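Local coordinates for extracellular ligand-binding receptor (Sphaerobacter thermophilus, PDB 4ZPJ), which probably serves as the extracellular substrate-binding component of an ABC transporter, at residues 308-322 against 332-344. Numbering follows the deposited sequence.
With ZN (zinc ion), chain K.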
ATOM      1  N   LEU A 308       0.770  -1.479  -6.602  1.00 30.60           N
ATOM      2  CA  LEU A 308       2.109  -1.430  -6.046  1.00 33.73           C
ATOM      3  C   LEU A 308       2.896  -2.696  -6.458  1.00 33.37           C
ATOM      4  O   LEU A 308       4.103  -2.668  -6.618  1.00 35.35           O
ATOM      5  CB  LEU A 308       1.981  -1.317  -4.534  1.00 36.08           C
ATOM      6  CG  LEU A 308       2.864  -0.427  -3.678  1.00 40.41           C
ATOM      7  CD1 LEU A 308       2.888   1.042  -4.039  1.00 40.27           C
ATOM      8  CD2 LEU A 308       2.373  -0.617  -2.243  1.00 46.51           C
ATOM      9  N   TYR A 309       2.206  -3.819  -6.608  1.00 32.05           N
ATOM     10  CA  TYR A 309       2.893  -5.105  -6.756  1.00 32.59           C
ATOM     11  C   TYR A 309       1.921  -6.168  -7.180  1.00 32.33           C
ATOM     12  O   TYR A 309       0.782  -6.166  -6.734  1.00 35.83           O
ATOM     13  CB  TYR A 309       3.591  -5.588  -5.451  1.00 31.96           C
ATOM     14  CG  TYR A 309       4.386  -6.882  -5.700  1.00 31.12           C
ATOM     15  CD1 TYR A 309       5.463  -6.907  -6.555  1.00 33.94           C
ATOM     16  CD2 TYR A 309       4.002  -8.064  -5.145  1.00 32.24           C
ATOM     17  CE1 TYR A 309       6.132  -8.090  -6.854  1.00 33.28           C
ATOM     18  CE2 TYR A 309       4.658  -9.244  -5.428  1.00 32.54           C
ATOM     19  CZ  TYR A 309       5.704  -9.264  -6.286  1.00 33.65           C
ATOM     20  OH  TYR A 309       6.366 -10.479  -6.547  1.00 38.16           O
ATOM     21  N   THR A 310       2.400  -7.085  -8.021  1.00 31.88           N
ATOM     22  CA  THR A 310       1.726  -8.342  -8.296  1.00 32.26           C
ATOM     23  C   THR A 310       2.817  -9.388  -8.387  1.00 33.32           C
ATOM     24  O   THR A 310       3.863  -9.112  -8.954  1.00 33.62           O
ATOM     25  CB  THR A 310       0.991  -8.302  -9.658  1.00 32.85           C
ATOM     26  OG1 THR A 310       0.566  -9.596 -10.034  1.00 31.82           O
ATOM     27  CG2 THR A 310       1.910  -7.694 -10.816  1.00 32.44           C
ATOM     28  N   ALA A 311       2.526 -10.587  -7.847  1.00 33.38           N
ATOM     29  CA  ALA A 311       3.338 -11.762  -7.930  1.00 33.49           C
ATOM     30  C   ALA A 311       3.653 -12.253  -9.364  1.00 35.95           C
ATOM     31  O   ALA A 311       4.624 -13.039  -9.592  1.00 37.76           O
ATOM     32  CB  ALA A 311       2.693 -12.841  -7.094  1.00 33.08           C
ATOM     33  N   TYR A 312       2.899 -11.766 -10.345  1.00 35.48           N
ATOM     34  CA  TYR A 312       3.172 -12.120 -11.757  1.00 37.10           C
ATOM     35  C   TYR A 312       4.097 -11.146 -12.463  1.00 38.89           C
ATOM     36  O   TYR A 312       4.193 -11.180 -13.689  1.00 38.47           O
ATOM     37  CB  TYR A 312       1.861 -12.313 -12.546  1.00 38.66           C
ATOM     38  CG  TYR A 312       1.082 -13.501 -11.963  1.00 41.79           C
ATOM     39  CD1 TYR A 312       1.312 -14.840 -12.397  1.00 42.18           C
ATOM     40  CD2 TYR A 312       0.264 -13.312 -10.874  1.00 40.99           C
ATOM     41  CE1 TYR A 312       0.650 -15.908 -11.786  1.00 42.79           C
ATOM     42  CE2 TYR A 312      -0.406 -14.366 -10.267  1.00 43.46           C
ATOM     43  CZ  TYR A 312      -0.201 -15.660 -10.712  1.00 43.03           C
ATOM     44  OH  TYR A 312      -0.880 -16.642 -10.049  1.00 44.72           O
ATOM     45  N   ASN A 313       4.805 -10.296 -11.712  1.00 36.19           N
ATOM     46  CA  ASN A 313       5.675  -9.346 -12.354  1.00 36.37           C
ATOM     47  C   ASN A 313       6.825 -10.148 -12.968  1.00 40.07           C
ATOM     48  O   ASN A 313       7.304 -11.109 -12.355  1.00 36.47           O
ATOM     49  CB  ASN A 313       6.160  -8.310 -11.358  1.00 34.92           C
ATOM     50  CG  ASN A 313       6.819  -7.123 -12.005  1.00 33.13           C
ATOM     51  OD1 ASN A 313       6.612  -6.836 -13.180  1.00 34.26           O
ATOM     52  ND2 ASN A 313       7.645  -6.437 -11.244  1.00 33.28           N
ATOM     53  N   ASP A 314       7.251  -9.778 -14.176  1.00 36.09           N
ATOM     54  CA  ASP A 314       8.121 -10.668 -14.933  1.00 38.06           C
ATOM     55  C   ASP A 314       9.551 -10.209 -14.796  1.00 39.60           C
ATOM     56  O   ASP A 314      10.252 -10.028 -15.779  1.00 43.11           O
ATOM     57  CB  ASP A 314       7.685 -10.781 -16.440  1.00 38.14           C
ATOM     58  CG  ASP A 314       7.703  -9.415 -17.214  1.00 38.89           C
ATOM     59  OD1 ASP A 314       7.634  -8.352 -16.520  1.00 37.78           O
ATOM     60  OD2 ASP A 314       7.693  -9.385 -18.512  1.00 39.75           O
ATOM     61  N   THR A 315      10.002 -10.009 -13.566  1.00 40.72           N
ATOM     62  CA  THR A 315      11.369  -9.564 -13.326  1.00 36.28           C
ATOM     63  C   THR A 315      12.008 -10.530 -12.414  1.00 38.26           C
ATOM     64  O   THR A 315      11.315 -11.172 -11.613  1.00 38.01           O
ATOM     65  CB  THR A 315      11.436  -8.190 -12.653  1.00 39.39           C
ATOM     66  OG1 THR A 315      10.885  -8.245 -11.322  1.00 34.87           O
ATOM     67  CG2 THR A 315      10.711  -7.106 -13.539  1.00 38.43           C
ATOM     68  N   PRO A 316      13.351 -10.646 -12.508  1.00 38.54           N
ATOM     69  CA  PRO A 316      14.050 -11.588 -11.674  1.00 38.67           C
ATOM     70  C   PRO A 316      13.884 -11.345 -10.161  1.00 39.88           C
ATOM     71  O   PRO A 316      13.752 -12.310  -9.427  1.00 37.08           O
ATOM     72  CB  PRO A 316      15.509 -11.420 -12.053  1.00 40.60           C
ATOM     73  CG  PRO A 316      15.607 -10.334 -13.032  1.00 41.39           C
ATOM     74  CD  PRO A 316      14.220  -9.943 -13.459  1.00 39.13           C
ATOM     75  N   GLU A 317      13.869 -10.093  -9.705  1.00 40.85           N
ATOM     76  CA  GLU A 317      13.744  -9.802  -8.266  1.00 43.94           C
ATOM     77  C   GLU A 317      12.340 -10.123  -7.782  1.00 41.23           C
ATOM     78  O   GLU A 317      12.122 -10.463  -6.620  1.00 42.19           O
ATOM     79  CB  GLU A 317      14.085  -8.335  -7.971  1.00 46.55           C
ATOM     80  CG  GLU A 317      15.511  -7.971  -8.379  1.00 57.17           C
ATOM     81  CD  GLU A 317      16.538  -8.705  -7.525  1.00 68.22           C
ATOM     82  OE1 GLU A 317      16.341  -8.677  -6.276  1.00 65.70           O
ATOM     83  OE2 GLU A 317      17.509  -9.306  -8.095  1.00 75.09           O
ATOM     84  N   SER A 318      11.373 -10.005  -8.672  1.00 37.46           N
ATOM     85  CA  SER A 318      10.033 -10.402  -8.307  1.00 37.17           C
ATOM     86  C   SER A 318       9.960 -11.921  -8.185  1.00 39.69           C
ATOM     87  O   SER A 318       9.342 -12.452  -7.209  1.00 35.09           O
ATOM     88  CB  SER A 318       8.992  -9.884  -9.295  1.00 35.34           C
ATOM     89  OG  SER A 318       7.695 -10.329  -8.945  1.00 33.91           O
ATOM     90  N   GLN A 319      10.583 -12.621  -9.150  1.00 39.94           N
ATOM     91  CA  GLN A 319      10.570 -14.080  -9.090  1.00 44.36           C
ATOM     92  C   GLN A 319      11.258 -14.627  -7.813  1.00 43.22           C
ATOM     93  O   GLN A 319      10.767 -15.571  -7.221  1.00 39.73           O
ATOM     94  CB  GLN A 319      11.192 -14.719 -10.326  1.00 50.66           C
ATOM     95  CG  GLN A 319      10.154 -15.014 -11.413  1.00 63.00           C
ATOM     96  CD  GLN A 319      10.776 -15.547 -12.713  1.00 69.56           C
ATOM     97  OE1 GLN A 319      10.823 -14.834 -13.719  1.00 73.25           O
ATOM     98  NE2 GLN A 319      11.267 -16.802 -12.690  1.00 79.20           N
ATOM     99  N   GLU A 320      12.397 -14.053  -7.456  1.00 38.45           N
ATOM    100  CA  GLU A 320      13.094 -14.383  -6.242  1.00 42.84           C
ATOM    101  C   GLU A 320      12.225 -14.158  -4.963  1.00 38.92           C
ATOM    102  O   GLU A 320      12.066 -15.040  -4.179  1.00 38.04           O
ATOM    103  CB  GLU A 320      14.358 -13.551  -6.202  1.00 49.19           C
ATOM    104  CG  GLU A 320      15.205 -13.599  -4.938  1.00 55.98           C
ATOM    105  CD  GLU A 320      16.436 -12.716  -5.087  1.00 63.17           C
ATOM    106  OE1 GLU A 320      16.959 -12.600  -6.223  1.00 79.97           O
ATOM    107  OE2 GLU A 320      16.860 -12.096  -4.103  1.00 70.66           O
ATOM    108  N   PHE A 321      11.536 -13.040  -4.849  1.00 38.10           N
ATOM    109  CA  PHE A 321      10.613 -12.793  -3.722  1.00 35.92           C
ATOM    110  C   PHE A 321       9.436 -13.742  -3.704  1.00 37.03           C
ATOM    111  O   PHE A 321       9.102 -14.259  -2.661  1.00 35.34           O
ATOM    112  CB  PHE A 321      10.167 -11.359  -3.789  1.00 36.31           C
ATOM    113  CG  PHE A 321       9.053 -10.990  -2.871  1.00 33.64           C
ATOM    114  CD1 PHE A 321       9.244 -10.986  -1.511  1.00 35.60           C
ATOM    115  CD2 PHE A 321       7.894 -10.517  -3.372  1.00 33.35           C
ATOM    116  CE1 PHE A 321       8.238 -10.584  -0.650  1.00 34.40           C
ATOM    117  CE2 PHE A 321       6.882 -10.110  -2.565  1.00 33.65           C
ATOM    118  CZ  PHE A 321       7.049 -10.157  -1.185  1.00 36.41           C
ATOM    119  N   VAL A 322       8.861 -14.063  -4.857  1.00 38.89           N
ATOM    120  CA  VAL A 322       7.760 -15.055  -4.905  1.00 39.55           C
ATOM    121  C   VAL A 322       8.258 -16.441  -4.466  1.00 43.56           C
ATOM    122  O   VAL A 322       7.580 -17.160  -3.702  1.00 41.15           O
ATOM    123  CB  VAL A 322       7.137 -15.179  -6.298  1.00 39.58           C
ATOM    124  CG1 VAL A 322       6.050 -16.221  -6.318  1.00 42.62           C
ATOM    125  CG2 VAL A 322       6.500 -13.863  -6.718  1.00 40.47           C
ATOM    126  N   ILE A 332       1.463 -20.211  -1.088  1.00 50.14           N
ATOM    127  CA  ILE A 332       0.627 -19.036  -1.146  1.00 49.54           C
ATOM    128  C   ILE A 332       1.426 -17.843  -1.726  1.00 47.95           C
ATOM    129  O   ILE A 332       2.602 -17.627  -1.412  1.00 49.15           O
ATOM    130  CB  ILE A 332       0.000 -18.700   0.213  1.00 50.25           C
ATOM    131  CG1 ILE A 332      -0.913 -19.860   0.676  1.00 51.88           C
ATOM    132  CG2 ILE A 332      -0.838 -17.433   0.119  1.00 47.93           C
ATOM    133  CD1 ILE A 332      -1.224 -19.811   2.154  1.00 49.21           C
ATOM    134  N   LEU A 333       0.783 -17.094  -2.600  1.00 44.02           N
ATOM    135  CA  LEU A 333       1.457 -16.008  -3.317  1.00 43.09           C
ATOM    136  C   LEU A 333       1.392 -14.755  -2.443  1.00 39.93           C
ATOM    137  O   LEU A 333       0.399 -14.524  -1.789  1.00 38.42           O
ATOM    138  CB  LEU A 333       0.786 -15.772  -4.703  1.00 42.93           C
ATOM    139  CG  LEU A 333       0.978 -16.818  -5.814  1.00 43.77           C
ATOM    140  CD1 LEU A 333       0.393 -16.411  -7.149  1.00 43.73           C
ATOM    141  CD2 LEU A 333       2.420 -17.132  -6.062  1.00 42.98           C
ATOM    142  N   PRO A 334       2.457 -13.944  -2.435  1.00 38.74           N
ATOM    143  CA  PRO A 334       2.412 -12.680  -1.730  1.00 39.51           C
ATOM    144  C   PRO A 334       1.578 -11.648  -2.443  1.00 39.55           C
ATOM    145  O   PRO A 334       1.551 -11.620  -3.676  1.00 40.47           O
ATOM    146  CB  PRO A 334       3.871 -12.231  -1.737  1.00 39.24           C
ATOM    147  CG  PRO A 334       4.396 -12.773  -3.001  1.00 38.05           C
ATOM    148  CD  PRO A 334       3.711 -14.103  -3.188  1.00 38.70           C
ATOM    149  N   GLY A 335       0.903 -10.820  -1.663  1.00 39.55           N
ATOM    150  CA  GLY A 335       0.194  -9.696  -2.179  1.00 39.55           C
ATOM    151  C   GLY A 335       0.765  -8.377  -1.733  1.00 43.53           C
ATOM    152  O   GLY A 335       1.959  -8.259  -1.446  1.00 40.97           O
ATOM    153  N   LEU A 336      -0.124  -7.387  -1.642  1.00 41.49           N
ATOM    154  CA  LEU A 336       0.262  -6.002  -1.494  1.00 43.59           C
ATOM    155  C   LEU A 336       0.904  -5.699  -0.157  1.00 40.40           C
ATOM    156  O   LEU A 336       1.940  -5.012  -0.078  1.00 37.36           O
ATOM    157  CB  LEU A 336      -1.012  -5.148  -1.603  1.00 48.84           C
ATOM    158  CG  LEU A 336      -1.022  -4.269  -2.833  1.00 55.69           C
ATOM    159  CD1 LEU A 336      -2.425  -4.045  -3.368  1.00 54.64           C
ATOM    160  CD2 LEU A 336      -0.362  -2.968  -2.384  1.00 62.50           C
ATOM    161  N   VAL A 337       0.209  -6.135   0.891  1.00 35.94           N
ATOM    162  CA  VAL A 337       0.676  -5.972   2.234  1.00 38.88           C
ATOM    163  C   VAL A 337       1.957  -6.775   2.544  1.00 36.85           C
ATOM    164  O   VAL A 337       2.757  -6.349   3.354  1.00 39.70           O
ATOM    165  CB  VAL A 337      -0.439  -6.277   3.271  1.00 41.45           C
ATOM    166  CG1 VAL A 337      -1.567  -5.264   3.104  1.00 43.82           C
ATOM    167  CG2 VAL A 337      -0.978  -7.714   3.109  1.00 46.53           C
ATOM    168  N   ASP A 338       2.109  -7.941   1.953  1.00 36.90           N
ATOM    169  CA  ASP A 338       3.338  -8.715   2.066  1.00 36.48           C
ATOM    170  C   ASP A 338       4.427  -7.951   1.378  1.00 36.18           C
ATOM    171  O   ASP A 338       5.522  -7.892   1.876  1.00 36.13           O
ATOM    172  CB  ASP A 338       3.231 -10.101   1.417  1.00 37.37           C
ATOM    173  CG  ASP A 338       1.974 -10.897   1.864  1.00 40.63           C
ATOM    174  OD1 ASP A 338       1.908 -11.346   3.017  1.00 38.65           O
ATOM    175  OD2 ASP A 338       1.090 -11.123   1.010  1.00 43.35           O
ATOM    176  N   TYR A 339       4.135  -7.373   0.206  1.00 36.17           N
ATOM    177  CA  TYR A 339       5.130  -6.641  -0.541  1.00 31.53           C
ATOM    178  C   TYR A 339       5.648  -5.447   0.260  1.00 34.15           C
ATOM    179  O   TYR A 339       6.894  -5.179   0.359  1.00 34.61           O
ATOM    180  CB  TYR A 339       4.549  -6.170  -1.900  1.00 31.38           C
ATOM    181  CG  TYR A 339       5.451  -5.140  -2.560  1.00 32.15           C
ATOM    182  CD1 TYR A 339       6.617  -5.508  -3.180  1.00 32.44           C
ATOM    183  CD2 TYR A 339       5.167  -3.781  -2.455  1.00 32.68           C
ATOM    184  CE1 TYR A 339       7.453  -4.545  -3.773  1.00 34.81           C
ATOM    185  CE2 TYR A 339       6.021  -2.810  -2.980  1.00 32.00           C
ATOM    186  CZ  TYR A 339       7.136  -3.179  -3.658  1.00 32.86           C
ATOM    187  OH  TYR A 339       7.937  -2.178  -4.205  1.00 31.63           O
ATOM    188  N   ALA A 340       4.705  -4.701   0.816  1.00 32.47           N
ATOM    189  CA  ALA A 340       5.041  -3.470   1.527  1.00 34.41           C
ATOM    190  C   ALA A 340       5.870  -3.731   2.800  1.00 35.26           C
ATOM    191  O   ALA A 340       6.828  -2.997   3.065  1.00 36.41           O
ATOM    192  CB  ALA A 340       3.775  -2.682   1.863  1.00 35.54           C
ATOM    193  N   GLY A 341       5.547  -4.801   3.530  1.00 35.00           N
ATOM    194  CA  GLY A 341       6.379  -5.292   4.638  1.00 34.03           C
ATOM    195  C   GLY A 341       7.789  -5.694   4.218  1.00 33.73           C
ATOM    196  O   GLY A 341       8.785  -5.362   4.875  1.00 32.43           O
ATOM    197  N   TYR A 342       7.884  -6.390   3.112  1.00 32.09           N
ATOM    198  CA  TYR A 342       9.169  -6.772   2.575  1.00 34.98           C
ATOM    199  C   TYR A 342      10.094  -5.564   2.276  1.00 34.52           C
ATOM    200  O   TYR A 342      11.248  -5.525   2.650  1.00 36.90           O
ATOM    201  CB  TYR A 342       8.926  -7.619   1.325  1.00 35.40           C
ATOM    202  CG  TYR A 342      10.191  -8.101   0.732  1.00 38.83           C
ATOM    203  CD1 TYR A 342      10.893  -9.157   1.322  1.00 42.19           C
ATOM    204  CD2 TYR A 342      10.716  -7.501  -0.406  1.00 36.41           C
ATOM    205  CE1 TYR A 342      12.090  -9.621   0.794  1.00 41.68           C
ATOM    206  CE2 TYR A 342      11.927  -7.930  -0.904  1.00 41.90           C
ATOM    207  CZ  TYR A 342      12.596  -8.994  -0.314  1.00 43.39           C
ATOM    208  OH  TYR A 342      13.769  -9.408  -0.881  1.00 42.85           O
ATOM    209  N   ILE A 343       9.554  -4.542   1.653  1.00 35.86           N
ATOM    210  CA  ILE A 343      10.301  -3.307   1.396  1.00 33.36           C
ATOM    211  C   ILE A 343      10.704  -2.655   2.725  1.00 33.59           C
ATOM    212  O   ILE A 343      11.804  -2.087   2.860  1.00 34.33           O
ATOM    213  CB  ILE A 343       9.442  -2.324   0.559  1.00 32.21           C
ATOM    214  CG1 ILE A 343       9.043  -2.936  -0.779  1.00 32.63           C
ATOM    215  CG2 ILE A 343      10.145  -0.974   0.382  1.00 32.13           C
ATOM    216  CD1 ILE A 343      10.171  -3.062  -1.795  1.00 34.65           C
ATOM    217  N   GLY A 344       9.821  -2.671   3.707  1.00 31.91           N
ATOM    218  CA  GLY A 344      10.229  -2.216   5.047  1.00 32.88           C
ATOM    219  C   GLY A 344      11.542  -2.897   5.512  1.00 35.38           C
ATOM    220  O   GLY A 344      12.482  -2.271   6.016  1.00 33.70           O
TER
HETATM  221 ZN    ZN K 510      17.748 -10.041  -5.212  1.00 79.97          ZN
HETATM  222  O   HOH W   1       0.377 -10.539  -6.050  1.00 38.54           O
HETATM  223  O   HOH W   2      17.788  -9.318  -2.855  1.00 54.13           O
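The Phe321 ring packs between Tyr342 and Pro334 in this buried contact of a periplasmic-binding-protein fold, where a loop leading into a helix meets a second helix and the Leu333-Pro334 approach to it. Helices 316-322 and 336-344 cross at 103°, their axes 12.5 Å apart, and Phe321 bridges the space. Aromatic contacts dominate. With CG anti to the backbone N (chi1 170°), Phe321 places CD1 3.6 Å above the centre of the Tyr342 ring, the planes oblique at 40°. Tyr342 turns its hydroxyl to Gln84 of helix 68-84, so a tyrosine serves both an apolar face and a polar end. The Tyr309 and Tyr339 rings lie nearly parallel but slid apart; Tyr309 CB makes a CH-pi contact, 3.9 Å from the Tyr339 ring centroid. Among aliphatic contacts, compact Pro334 lays CG 3.7 Å from Phe321 CE2 and 4.3 Å from Tyr309 CE2, and Leu336 CD2 meets Leu308 CB. Polar bonds tie each segment internally: Tyr309 OH donates to Ser318 OG, Thr315 OG1 caps helix 316-328 through Ser318 N, and Gly335 N donates to Asp338 OD2. Replacing Tyr309 by alanine would keep CB but is likely to leave Ser318 OG without this donor and a gap beside Pro334. Glu317 and Glu320 hold a zinc ion. Between the segments, one water accepts from Ala311 N at 2.8 Å and donates to Pro334 O.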